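Local coordinates for erythrocyte membrane protein 1 (Plasmodium falciparum, PDB 6S8T), which probably binds host cell-surface receptors, the piece here being an ICAM-1-binding DBLbeta domain of a much longer PfEMP1 adhesin, at residues A[201-204]-A[205-208]; A[213-216]-A[217-220]. One frame throughout, in Å; residues are numbered along the deposited sequence.

Helix 202-221, within the Duffy binding region of this DBLbeta domain, carries both contacts. From the N terminus, contact 1 comes first: residues 201-204 and 205-208 form the cap and opening turns, where the loop holding Trp199 gives way to helix. Contact 2, residues 213-216 with 217-220, follows in series near the other end. Neither closes a loop, since each joins adjoining turns, and they neither nest nor cross; the centres of contact 1 and contact 2 are about 18 Å apart and their nearest atoms about 5 Å. Contact 1 faces helix 121-124, Arg115 and Arg249, whereas contact 2 packs on helices 128-132, 137-163 and 246-268. Helix 246-268, through Arg249, borders both.

Contact 1: residues A[201-204]-A[205-208]; sequences HGDQ and TKLQ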
ATOM      1  N   HIS A 201      11.256  -9.913   5.623  1.00 50.14           N
ATOM      2  CA  HIS A 201      11.589 -10.988   4.703  1.00 48.15           C
ATOM      3  C   HIS A 201      13.098 -10.981   4.515  1.00 47.32           C
ATOM      4  O   HIS A 201      13.780 -10.015   4.863  1.00 45.39           O
ATOM      5  CB  HIS A 201      10.850 -10.813   3.373  1.00 49.51           C
ATOM      6  CG  HIS A 201      10.951 -11.994   2.461  1.00 54.73           C
ATOM      7  ND1 HIS A 201      11.852 -12.052   1.418  1.00 57.37           N
ATOM      8  CD2 HIS A 201      10.266 -13.161   2.433  1.00 57.07           C
ATOM      9  CE1 HIS A 201      11.719 -13.207   0.790  1.00 58.08           C
ATOM     10  NE2 HIS A 201      10.762 -13.897   1.385  1.00 58.94           N
ATOM     11  N   GLY A 202      13.614 -12.083   3.964  1.00 50.82           N
ATOM     12  CA  GLY A 202      15.047 -12.181   3.738  1.00 48.19           C
ATOM     13  C   GLY A 202      15.570 -11.083   2.832  1.00 50.95           C
ATOM     14  O   GLY A 202      16.580 -10.441   3.131  1.00 52.69           O
ATOM     15  N   ASP A 203      14.879 -10.844   1.716  1.00 47.52           N
ATOM     16  CA  ASP A 203      15.321  -9.808   0.789  1.00 49.30           C
ATOM     17  C   ASP A 203      15.202  -8.417   1.401  1.00 46.03           C
ATOM     18  O   ASP A 203      16.041  -7.550   1.127  1.00 46.62           O
ATOM     19  CB  ASP A 203      14.521  -9.888  -0.511  1.00 56.74           C
ATOM     20  CG  ASP A 203      14.782 -11.176  -1.280  1.00 70.44           C
ATOM     21  OD1 ASP A 203      15.910 -11.710  -1.197  1.00 76.01           O
ATOM     22  OD2 ASP A 203      13.855 -11.654  -1.971  1.00 72.70           O
ATOM     23  N   GLN A 204      14.181  -8.186   2.232  1.00 44.32           N
ATOM     24  CA  GLN A 204      14.006  -6.868   2.831  1.00 41.71           C
ATOM     25  C   GLN A 204      15.041  -6.603   3.920  1.00 46.68           C
ATOM     26  O   GLN A 204      15.495  -5.464   4.074  1.00 48.08           O
ATOM     27  CB  GLN A 204      12.588  -6.728   3.387  1.00 39.68           C
ATOM     28  CG  GLN A 204      11.488  -7.009   2.367  1.00 39.01           C
ATOM     29  CD  GLN A 204      11.595  -6.132   1.130  1.00 37.18           C
ATOM     30  OE1 GLN A 204      11.659  -4.905   1.224  1.00 34.58           O
ATOM     31  NE2 GLN A 204      11.625  -6.763  -0.039  1.00 36.76           N
ATOM     32  N   THR A 205      15.425  -7.635   4.678  1.00 50.41           N
ATOM     33  CA  THR A 205      16.487  -7.484   5.669  1.00 53.55           C
ATOM     34  C   THR A 205      17.799  -7.077   5.011  1.00 54.78           C
ATOM     35  O   THR A 205      18.516  -6.207   5.521  1.00 53.67           O
ATOM     36  CB  THR A 205      16.661  -8.789   6.450  1.00 57.03           C
ATOM     37  OG1 THR A 205      15.444  -9.102   7.140  1.00 59.23           O
ATOM     38  CG2 THR A 205      17.796  -8.668   7.460  1.00 56.23           C
ATOM     39  N   LYS A 206      18.131  -7.696   3.875  1.00 56.37           N
ATOM     40  CA  LYS A 206      19.325  -7.302   3.136  1.00 56.67           C
ATOM     41  C   LYS A 206      19.194  -5.883   2.594  1.00 54.10           C
ATOM     42  O   LYS A 206      20.171  -5.125   2.578  1.00 55.55           O
ATOM     43  CB  LYS A 206      19.583  -8.291   1.999  1.00 60.00           C
ATOM     44  CG  LYS A 206      20.776  -7.947   1.125  1.00 65.54           C
ATOM     45  CD  LYS A 206      21.042  -9.042   0.105  1.00 71.58           C
ATOM     46  CE  LYS A 206      19.823  -9.289  -0.768  1.00 71.93           C
ATOM     47  NZ  LYS A 206      20.071 -10.348  -1.784  1.00 77.89           N
ATOM     48  N   LEU A 207      17.993  -5.506   2.153  1.00 51.37           N
ATOM     49  CA  LEU A 207      17.783  -4.159   1.636  1.00 47.43           C
ATOM     50  C   LEU A 207      17.941  -3.114   2.735  1.00 48.42           C
ATOM     51  O   LEU A 207      18.596  -2.084   2.530  1.00 47.29           O
ATOM     52  CB  LEU A 207      16.404  -4.069   0.980  1.00 46.82           C
ATOM     53  CG  LEU A 207      15.859  -2.709   0.542  1.00 50.43           C
ATOM     54  CD1 LEU A 207      16.894  -1.920  -0.232  1.00 56.77           C
ATOM     55  CD2 LEU A 207      14.610  -2.910  -0.304  1.00 46.68           C
ATOM     56  N   GLN A 208      17.363  -3.363   3.912  1.00 47.63           N
ATOM     57  CA  GLN A 208      17.494  -2.409   5.008  1.00 46.29           C
ATOM     58  C   GLN A 208      18.934  -2.296   5.489  1.00 50.74           C
ATOM     59  O   GLN A 208      19.340  -1.233   5.970  1.00 53.71           O
ATOM     60  CB  GLN A 208      16.577  -2.805   6.163  1.00 43.92           C
ATOM     61  CG  GLN A 208      15.102  -2.611   5.869  1.00 41.39           C
ATOM     62  CD  GLN A 208      14.756  -1.163   5.581  1.00 39.86           C
ATOM     63  OE1 GLN A 208      15.301  -0.245   6.200  1.00 38.07           O
ATOM     64  NE2 GLN A 208      13.851  -0.948   4.629  1.00 35.59           N
TER
HETATM   65  O   HOH W   1      12.461  -2.918   3.070  1.00 32.62           O
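Thr205 folds its hydroxyl back over the carbonyl of His201, one turn earlier, with OG1 3.0 Å from His201 O. That oxygen also accepts from Thr205 N at 2.9 Å, so one residue grips it twice: the amide makes the usual helical bond, while the hydroxyl stands above the carbonyl plane, 39° out of it. The torsion allows this, because OG1 lies beside its own backbone N (chi1 -61°). Threonine suits the exposed place, its hydroxyl finding a partner in the carbonyl of the N-cap residue. His201 is that N-cap, its ring turned so that ND1 accepts from Asp203 N at 3.3 Å, which satisfies an amide the first turn cannot serve. Asp203, two residues on, brings a negative charge that would be expected to suit the positive end of the helix dipole; OD1 lies 4.4 Å from Lys206 NZ, too far for a salt bridge. Buried Gln204 and Leu207 run side by side, Gln204 OE1 being 3.9 Å from Leu207 CD2, and the Leu207 side chain touches Leu123 and Glu124 of helix 121-124. A water joins Gln204 OE1 (2.8 Å) to Gln208 NE2 (2.9 Å), donating to the first and accepting from the second. Arg115 also donates to Gln204 OE1, and Gln208 pairs with Arg249 and Ile192 O, giving both amides polar partners. Such side-chain capping followed by i to i+4 bonding is the hallmark of an alpha-helical N terminus.

Contact 2: residues A[213-216]-A[217-220]; sequences IIFG and KIKE
This is an apolar contact between successive turns of one alpha helix, close to the C-terminal end of helix 202-221, with Ile218 meeting both Ile214 and Phe215 on the buried face. Ile218 CD1 does most of the touching: it lies 3.7 Å from Phe215 CD1, oblique to the ring, and 4.0 Å from Ile214 CG2. Its reach follows from the torsions, since CG1 sits beside the backbone N (chi1 -72°), pointing back along the helix, and CD1 continues extended beyond it (chi2 179°). Ile218 and Phe215 thus lie side by side and point the same way, whereas Ile214 and Ile218 cross at a slant. CG1 of Ile218 also rests against the carbonyl of the preceding turn, 3.3 Å from Ile214 O. These three residues, at i, i+1 and i+4, make the inward stripe of an amphipathic helix in the helical bundle of the Duffy binding domain. Phe215 reaches Leu141 and Arg249, Ile218 reaches Ala137, Ile138 and Leu248, and Ile214 reaches Leu126 and Val131; flat ring and branched chains are suited to packing against the neighbouring helices and the loop at Leu126. Three i to i+4 bonds run beneath: Lys217 N, Ile218 N and Lys219 N donate to the oxygens of Ile213, Ile214 and Phe215, the middle bond being 2.9 Å from Ile218 N to Ile214 O. Gly216 puts no side chain on the partly exposed flank. Lys219 runs extended beyond CG, and its side chain touches Leu248 and Tyr245 while NZ forms a salt bridge with Glu239.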
ATOM      1  N   ILE A 213      23.958   1.403   6.135  1.00 55.30           N
ATOM      2  CA  ILE A 213      25.348   1.764   5.876  1.00 54.76           C
ATOM      3  C   ILE A 213      25.427   3.045   5.056  1.00 54.24           C
ATOM      4  O   ILE A 213      26.271   3.909   5.316  1.00 58.15           O
ATOM      5  CB  ILE A 213      26.082   0.600   5.188  1.00 56.58           C
ATOM      6  CG1 ILE A 213      26.151  -0.611   6.120  1.00 59.63           C
ATOM      7  CG2 ILE A 213      27.479   1.022   4.763  1.00 52.55           C
ATOM      8  CD1 ILE A 213      26.835  -1.808   5.507  1.00 60.62           C
ATOM      9  N   ILE A 214      24.549   3.192   4.062  1.00 51.47           N
ATOM     10  CA  ILE A 214      24.578   4.379   3.210  1.00 53.30           C
ATOM     11  C   ILE A 214      24.301   5.634   4.033  1.00 55.36           C
ATOM     12  O   ILE A 214      25.048   6.618   3.968  1.00 59.28           O
ATOM     13  CB  ILE A 214      23.581   4.232   2.047  1.00 47.59           C
ATOM     14  CG1 ILE A 214      24.007   3.093   1.119  1.00 50.05           C
ATOM     15  CG2 ILE A 214      23.473   5.533   1.270  1.00 44.36           C
ATOM     16  CD1 ILE A 214      22.980   2.753   0.062  1.00 49.36           C
ATOM     17  N   PHE A 215      23.228   5.615   4.830  1.00 50.15           N
ATOM     18  CA  PHE A 215      22.880   6.790   5.622  1.00 49.67           C
ATOM     19  C   PHE A 215      23.867   7.049   6.753  1.00 55.70           C
ATOM     20  O   PHE A 215      23.944   8.181   7.243  1.00 56.74           O
ATOM     21  CB  PHE A 215      21.461   6.655   6.175  1.00 42.15           C
ATOM     22  CG  PHE A 215      20.392   6.981   5.172  1.00 39.58           C
ATOM     23  CD1 PHE A 215      20.052   8.297   4.906  1.00 40.55           C
ATOM     24  CD2 PHE A 215      19.734   5.973   4.485  1.00 39.88           C
ATOM     25  CE1 PHE A 215      19.071   8.604   3.979  1.00 40.72           C
ATOM     26  CE2 PHE A 215      18.751   6.272   3.559  1.00 38.53           C
ATOM     27  CZ  PHE A 215      18.420   7.589   3.304  1.00 37.54           C
ATOM     28  N   GLY A 216      24.620   6.036   7.182  1.00 60.19           N
ATOM     29  CA  GLY A 216      25.717   6.293   8.100  1.00 59.02           C
ATOM     30  C   GLY A 216      26.788   7.164   7.474  1.00 59.46           C
ATOM     31  O   GLY A 216      27.286   8.104   8.100  1.00 62.03           O
ATOM     32  N   LYS A 217      27.151   6.869   6.223  1.00 56.79           N
ATOM     33  CA  LYS A 217      28.073   7.731   5.492  1.00 60.17           C
ATOM     34  C   LYS A 217      27.449   9.084   5.188  1.00 57.67           C
ATOM     35  O   LYS A 217      28.161  10.094   5.129  1.00 60.16           O
ATOM     36  CB  LYS A 217      28.514   7.054   4.194  1.00 63.58           C
ATOM     37  CG  LYS A 217      29.685   6.099   4.345  1.00 68.79           C
ATOM     38  CD  LYS A 217      30.950   6.842   4.739  1.00 72.54           C
ATOM     39  CE  LYS A 217      32.171   5.946   4.620  1.00 77.97           C
ATOM     40  NZ  LYS A 217      31.991   4.667   5.360  1.00 79.64           N
ATOM     41  N   ILE A 218      26.132   9.125   4.986  1.00 55.38           N
ATOM     42  CA  ILE A 218      25.460  10.392   4.714  1.00 53.66           C
ATOM     43  C   ILE A 218      25.547  11.314   5.923  1.00 54.98           C
ATOM     44  O   ILE A 218      25.750  12.527   5.781  1.00 55.97           O
ATOM     45  CB  ILE A 218      24.003  10.138   4.289  1.00 49.12           C
ATOM     46  CG1 ILE A 218      23.956   9.548   2.878  1.00 44.70           C
ATOM     47  CG2 ILE A 218      23.179  11.416   4.388  1.00 49.02           C
ATOM     48  CD1 ILE A 218      22.550   9.251   2.382  1.00 40.02           C
ATOM     49  N   LYS A 219      25.409  10.757   7.131  1.00 59.46           N
ATOM     50  CA  LYS A 219      25.505  11.571   8.340  1.00 62.63           C
ATOM     51  C   LYS A 219      26.870  12.242   8.443  1.00 68.37           C
ATOM     52  O   LYS A 219      26.974  13.387   8.896  1.00 68.99           O
ATOM     53  CB  LYS A 219      25.231  10.714   9.577  1.00 59.06           C
ATOM     54  CG  LYS A 219      25.312  11.482  10.888  1.00 60.01           C
ATOM     55  CD  LYS A 219      25.163  10.571  12.098  1.00 61.35           C
ATOM     56  CE  LYS A 219      25.353  11.362  13.390  1.00 65.74           C
ATOM     57  NZ  LYS A 219      25.297  10.505  14.608  1.00 68.77           N
ATOM     58  N   GLU A 220      27.926  11.550   8.016  1.00 72.52           N
ATOM     59  CA  GLU A 220      29.258  12.142   7.988  1.00 75.42           C
ATOM     60  C   GLU A 220      29.495  12.975   6.734  1.00 75.89           C
ATOM     61  O   GLU A 220      30.315  13.899   6.765  1.00 74.78           O
ATOM     62  CB  GLU A 220      30.321  11.044   8.095  1.00 78.64           C
ATOM     63  CG  GLU A 220      31.699  11.531   8.517  1.00 87.74           C
ATOM     64  CD  GLU A 220      31.769  11.909   9.988  1.00 93.72           C
ATOM     65  OE1 GLU A 220      30.825  11.574  10.737  1.00 93.79           O
ATOM     66  OE2 GLU A 220      32.770  12.541  10.396  1.00 96.88           O
TER